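Local atomic coordinates of predicted metal-dependent phosphohydrolase (Magnetospirillum magnetotacticum MS-1, PDB entry 3KH1), a protein that probably acts as a metal-dependent phosphohydrolase of the HD-domain family, perhaps with 5'-deoxynucleotidase activity. Residues N149-G154 with E191-Y197; L143-L147 with Y184-V189. One frame throughout, in Å; residues are numbered along the deposited sequence.

How the interactions relate
Of the two helices that meet, 132-151 comes first along the chain. It supplies L143-L147 to interaction 2 and, at its C-terminal end, N149-G154 to interaction 1. The chain then runs through helix 164-177 and returns in helix 179-195, which supplies Y184-V189 and then E191-Y197. Interaction 2 closes the loop from L147 to Y184, and interaction 1 closes the loop from G154 to E191. The segments alternate, so the two loops cross. Both contacts tie helix 132-151 to helix 179-195. Their centres lie about 10 Å apart, and they meet where F150 CD1 packs on L188 CD1 at 3.6 Å.

Interaction 1 (N149-G154 with E191-Y197); sequences NFETEG and EAVRRGY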
loop_
_atom_site.group_PDB
_atom_site.type_symbol
_atom_site.label_atom_id
_atom_site.label_comp_id
_atom_site.label_asym_id
_atom_site.label_seq_id
_atom_site.Cartn_x
_atom_site.Cartn_y
_atom_site.Cartn_z
ATOM N N ASN A 149 0.259 18.988 2.535
ATOM C CA ASN A 149 -0.248 20.304 2.773
ATOM C C ASN A 149 0.675 21.346 2.158
ATOM O O ASN A 149 0.235 22.371 1.640
ATOM C CB ASN A 149 -0.422 20.566 4.277
ATOM C CG ASN A 149 -1.846 20.599 4.719
ATOM O OD1 ASN A 149 -2.680 21.311 4.170
ATOM N ND2 ASN A 149 -2.112 19.890 5.805
ATOM N N PHE A 150 1.976 21.091 2.155
ATOM C CA PHE A 150 2.903 22.054 1.546
ATOM C C PHE A 150 2.645 22.103 0.025
ATOM O O PHE A 150 2.545 23.170 -0.574
ATOM C CB PHE A 150 4.345 21.688 1.852
ATOM C CG PHE A 150 5.320 22.766 1.505
ATOM C CD1 PHE A 150 5.628 23.743 2.435
ATOM C CD2 PHE A 150 5.928 22.801 0.276
ATOM C CE1 PHE A 150 6.502 24.742 2.127
ATOM C CE2 PHE A 150 6.813 23.833 -0.066
ATOM C CZ PHE A 150 7.118 24.787 0.877
ATOM N N GLU A 151 2.500 20.946 -0.598
ATOM C CA GLU A 151 2.250 20.879 -2.029
ATOM C C GLU A 151 0.938 21.513 -2.460
ATOM O O GLU A 151 0.847 22.072 -3.537
ATOM C CB GLU A 151 2.301 19.452 -2.542
ATOM C CG GLU A 151 3.708 18.789 -2.448
ATOM C CD GLU A 151 4.834 19.579 -3.085
ATOM O OE1 GLU A 151 4.738 19.750 -4.315
ATOM O OE2 GLU A 151 5.751 20.031 -2.336
ATOM N N THR A 152 -0.083 21.396 -1.598
ATOM C CA THR A 152 -1.397 21.916 -1.894
ATOM C C THR A 152 -1.630 23.345 -1.342
ATOM O O THR A 152 -2.744 23.862 -1.381
ATOM C CB THR A 152 -2.500 20.980 -1.367
ATOM O OG1 THR A 152 -2.479 20.963 0.073
ATOM C CG2 THR A 152 -2.348 19.547 -1.944
ATOM N N GLU A 153 -0.562 23.994 -0.902
ATOM C CA GLU A 153 -0.609 25.362 -0.404
ATOM C C GLU A 153 -1.575 25.483 0.777
ATOM O O GLU A 153 -2.356 26.434 0.867
ATOM C CB GLU A 153 -0.913 26.340 -1.571
ATOM C CG GLU A 153 0.090 26.212 -2.741
ATOM C CD GLU A 153 -0.085 27.235 -3.868
ATOM O OE1 GLU A 153 -0.754 28.253 -3.680
ATOM O OE2 GLU A 153 0.491 27.001 -4.947
ATOM N N GLY A 154 -1.520 24.502 1.685
ATOM C CA GLY A 154 -2.440 24.485 2.808
ATOM C C GLY A 154 -3.836 24.049 2.435
ATOM O O GLY A 154 -4.835 24.566 2.940
ATOM N N GLU A 191 8.507 27.300 6.577
ATOM C CA GLU A 191 8.330 27.860 5.246
ATOM C C GLU A 191 6.832 27.968 4.915
ATOM O O GLU A 191 6.402 28.945 4.302
ATOM C CB GLU A 191 9.072 27.033 4.205
ATOM C CG GLU A 191 8.898 27.530 2.765
ATOM C CD GLU A 191 9.516 28.886 2.443
ATOM O OE1 GLU A 191 10.384 29.371 3.197
ATOM O OE2 GLU A 191 9.126 29.462 1.398
ATOM N N ALA A 192 6.026 26.964 5.274
ATOM C CA ALA A 192 4.580 27.043 5.054
ATOM C C ALA A 192 3.982 28.288 5.697
ATOM O O ALA A 192 3.109 28.954 5.117
ATOM C CB ALA A 192 3.915 25.778 5.634
ATOM N N VAL A 193 4.447 28.631 6.891
ATOM C CA VAL A 193 3.916 29.809 7.577
ATOM C C VAL A 193 4.328 31.066 6.805
ATOM O O VAL A 193 3.524 31.968 6.572
ATOM C CB VAL A 193 4.375 29.867 9.073
ATOM C CG1 VAL A 193 4.047 31.218 9.698
ATOM C CG2 VAL A 193 3.749 28.739 9.876
ATOM N N ARG A 194 5.599 31.122 6.394
ATOM C CA ARG A 194 6.081 32.259 5.605
ATOM C C ARG A 194 5.274 32.451 4.318
ATOM O O ARG A 194 5.065 33.594 3.901
ATOM C CB ARG A 194 7.554 32.098 5.245
ATOM C CG ARG A 194 8.503 32.260 6.402
ATOM C CD ARG A 194 9.979 32.036 5.912
ATOM N NE ARG A 194 10.308 32.989 4.848
ATOM C CZ ARG A 194 10.937 34.154 5.062
ATOM N NH1 ARG A 194 11.180 34.997 4.061
ATOM N NH2 ARG A 194 11.305 34.483 6.288
ATOM N N ARG A 195 4.839 31.351 3.686
ATOM C CA ARG A 195 4.096 31.416 2.447
ATOM C C ARG A 195 2.603 31.620 2.618
ATOM O O ARG A 195 1.896 31.774 1.618
ATOM C CB ARG A 195 4.310 30.138 1.648
ATOM C CG ARG A 195 5.727 29.882 1.250
ATOM C CD ARG A 195 5.778 28.727 0.294
ATOM N NE ARG A 195 7.113 28.365 -0.150
ATOM C CZ ARG A 195 7.334 27.537 -1.164
ATOM N NH1 ARG A 195 6.322 27.028 -1.854
ATOM N NH2 ARG A 195 8.562 27.155 -1.453
ATOM N N GLY A 196 2.132 31.630 3.864
ATOM C CA GLY A 196 0.705 31.814 4.177
ATOM C C GLY A 196 -0.135 30.547 3.989
ATOM O O GLY A 196 -1.358 30.628 3.925
ATOM N N TYR A 197 0.509 29.384 3.936
ATOM C CA TYR A 197 -0.234 28.136 3.809
ATOM C C TYR A 197 -0.887 27.689 5.133
ATOM O O TYR A 197 -1.820 26.871 5.161
ATOM C CB TYR A 197 0.728 27.000 3.415
ATOM C CG TYR A 197 1.448 27.131 2.089
ATOM C CD1 TYR A 197 1.091 28.087 1.149
ATOM C CD2 TYR A 197 2.456 26.229 1.746
ATOM C CE1 TYR A 197 1.754 28.142 -0.079
ATOM C CE2 TYR A 197 3.091 26.291 0.527
ATOM C CZ TYR A 197 2.740 27.244 -0.379
ATOM O OH TYR A 197 3.410 27.308 -1.601
#
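R195 NE gives a nearly straight hydrogen bond to E191 OE2, 2.8 Å away, as part of a salt bridge, and both side chains lean on F150. The carboxylate oxygen uses its anti lone pair and lies in the guanidinium plane. R195 NH1 donates in that same plane to Y197 OH at 2.9 Å, so two bonds fix the rotation of the guanidinium. One face of it is then turned to F150, with F150 CZ 3.4 Å from R195 CZ. F150 CG is anti to the backbone N (chi1 -168°), which carries the ring across to the other helix. E191 CG meets the ring edge, 3.7 Å from F150 CE1. Y197 points its own edge at one F150 face in a T-shaped pair, the planes 73° apart. E153 CA sits over the centre of one Y197 face, a CH-pi contact, and R195 CB lies over the rim of the opposite face. An alanine in place of Y197 would probably leave R195 NH1 without this acceptor, E153 CA without its ring, and the guanidinium freer to turn. G154 CA lies 3.4 Å from Y197 O, a CH...O contact to a buried carbonyl. Each helix ends in a Schellman motif, with E153 and G196 at positive phi. N149, about 4 Å from a bound calcium ion by its side chain, is held by backbone N-H groups of T156 and W157. The contact thus joins the C-terminal ends of helix 132-151 and helix 179-195, with the W157 loop packed against A192.

Interaction 2 (L143-L147 with Y184-V189); sequences LQPLL and YARALV
L143 reaches A185 with CD1, which lies 4.0 Å from A185 CB. The L143 side chain leaves with chi1 at 176°, CG beside the carbonyl carbon, and this extends CD1 to A185. The same methyl also lies at the edge of the Y184 ring. L146 CB points toward the partner helix. L146 CD1 touches A185 CB at 4.0 Å and V189 CG2 at 4.2 Å. L188 CD2 packs on the backbone here, 3.7 Å from L146 O. L147 comes last. Its CD2 meets the Y184 ring edge at CE1, 3.9 Å away, and L188 CD2 at 4.0 Å. The L147 side chain crosses both Y184 and L188 at about a right angle. The contact between the segments is apolar and mostly buried. L171 and I174 of helix 164-177 cover L146 as well. M14 of the second subunit packs on L143 and Y184, and V17 of that subunit on L147. The two helix segments run in nearly the same direction, 27° apart, with axes 10.5 Å from each other at closest approach. This is apolar helix-to-helix packing within a mainly helical HD-family fold, joining helix 132-151 to helix 179-195.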
loop_
_atom_site.group_PDB
_atom_site.type_symbol
_atom_site.label_atom_id
_atom_site.label_comp_id
_atom_site.label_asym_id
_atom_site.label_seq_id
_atom_site.Cartn_x
_atom_site.Cartn_y
_atom_site.Cartn_z
ATOM N N LEU A 143 4.584 12.741 9.022
ATOM C CA LEU A 143 5.321 13.591 8.065
ATOM C C LEU A 143 4.575 13.752 6.768
ATOM O O LEU A 143 4.530 14.838 6.177
ATOM C CB LEU A 143 6.657 12.929 7.791
ATOM C CG LEU A 143 7.570 13.584 6.746
ATOM C CD1 LEU A 143 7.917 15.047 7.114
ATOM C CD2 LEU A 143 8.866 12.782 6.528
ATOM N N GLN A 144 4.021 12.650 6.280
ATOM C CA GLN A 144 3.433 12.674 4.950
ATOM C C GLN A 144 2.330 13.741 4.743
ATOM O O GLN A 144 2.330 14.425 3.695
ATOM C CB GLN A 144 3.011 11.274 4.514
ATOM C CG GLN A 144 2.443 11.135 3.089
ATOM C CD GLN A 144 0.947 11.199 3.020
ATOM O OE1 GLN A 144 0.253 11.581 3.984
ATOM N NE2 GLN A 144 0.407 10.723 1.873
ATOM N N PRO A 145 1.410 13.925 5.700
ATOM C CA PRO A 145 0.400 14.953 5.488
ATOM C C PRO A 145 0.991 16.359 5.433
ATOM O O PRO A 145 0.407 17.244 4.815
ATOM C CB PRO A 145 -0.591 14.776 6.643
ATOM C CG PRO A 145 -0.289 13.454 7.147
ATOM C CD PRO A 145 1.074 13.052 6.838
ATOM N N LEU A 146 2.084 16.586 6.142
ATOM C CA LEU A 146 2.795 17.873 6.063
ATOM C C LEU A 146 3.330 18.120 4.664
ATOM O O LEU A 146 3.182 19.214 4.086
ATOM C CB LEU A 146 3.909 17.962 7.096
ATOM C CG LEU A 146 3.505 17.746 8.547
ATOM C CD1 LEU A 146 4.756 17.843 9.464
ATOM C CD2 LEU A 146 2.407 18.669 9.011
ATOM N N LEU A 147 3.928 17.074 4.096
ATOM C CA LEU A 147 4.370 17.129 2.703
ATOM C C LEU A 147 3.238 17.503 1.785
ATOM O O LEU A 147 3.389 18.359 0.891
ATOM C CB LEU A 147 4.978 15.794 2.270
ATOM C CG LEU A 147 6.221 15.269 3.012
ATOM C CD1 LEU A 147 6.653 13.907 2.473
ATOM C CD2 LEU A 147 7.378 16.202 2.912
ATOM N N TYR A 184 13.541 18.363 9.307
ATOM C CA TYR A 184 12.968 18.644 7.994
ATOM C C TYR A 184 11.573 19.171 8.110
ATOM O O TYR A 184 11.198 20.176 7.501
ATOM C CB TYR A 184 13.043 17.412 7.106
ATOM C CG TYR A 184 12.531 17.647 5.722
ATOM C CD1 TYR A 184 11.197 17.453 5.408
ATOM C CD2 TYR A 184 13.378 18.105 4.719
ATOM C CE1 TYR A 184 10.723 17.747 4.138
ATOM C CE2 TYR A 184 12.894 18.319 3.434
ATOM C CZ TYR A 184 11.569 18.151 3.159
ATOM O OH TYR A 184 11.089 18.385 1.889
ATOM N N ALA A 185 10.770 18.462 8.888
ATOM C CA ALA A 185 9.388 18.823 9.079
ATOM C C ALA A 185 9.242 20.207 9.673
ATOM O O ALA A 185 8.390 20.972 9.216
ATOM C CB ALA A 185 8.689 17.803 9.939
ATOM N N ARG A 186 10.005 20.536 10.709
ATOM C CA ARG A 186 9.949 21.873 11.270
ATOM C C ARG A 186 10.322 22.962 10.239
ATOM O O ARG A 186 9.703 24.012 10.186
ATOM C CB ARG A 186 10.855 22.027 12.521
ATOM C CG ARG A 186 10.377 21.270 13.761
ATOM C CD ARG A 186 11.177 21.651 15.007
ATOM N NE ARG A 186 12.614 21.312 14.821
ATOM C CZ ARG A 186 13.161 20.103 15.008
ATOM N NH1 ARG A 186 12.437 19.074 15.405
ATOM N NH2 ARG A 186 14.451 19.934 14.791
ATOM N N ALA A 187 11.344 22.709 9.438
ATOM C CA ALA A 187 11.762 23.689 8.414
ATOM C C ALA A 187 10.658 23.834 7.341
ATOM O O ALA A 187 10.344 24.912 6.883
ATOM C CB ALA A 187 13.081 23.250 7.782
ATOM N N LEU A 188 10.003 22.729 6.994
ATOM C CA LEU A 188 8.912 22.755 6.032
ATOM C C LEU A 188 7.766 23.590 6.558
ATOM O O LEU A 188 7.188 24.407 5.839
ATOM C CB LEU A 188 8.435 21.311 5.746
ATOM C CG LEU A 188 7.463 21.088 4.588
ATOM C CD1 LEU A 188 8.172 21.275 3.222
ATOM C CD2 LEU A 188 6.823 19.711 4.691
ATOM N N VAL A 189 7.419 23.382 7.838
ATOM C CA VAL A 189 6.315 24.126 8.440
ATOM C C VAL A 189 6.668 25.608 8.597
ATOM O O VAL A 189 5.845 26.462 8.343
ATOM C CB VAL A 189 5.947 23.444 9.790
ATOM C CG1 VAL A 189 4.995 24.308 10.621
ATOM C CG2 VAL A 189 5.335 22.043 9.510
#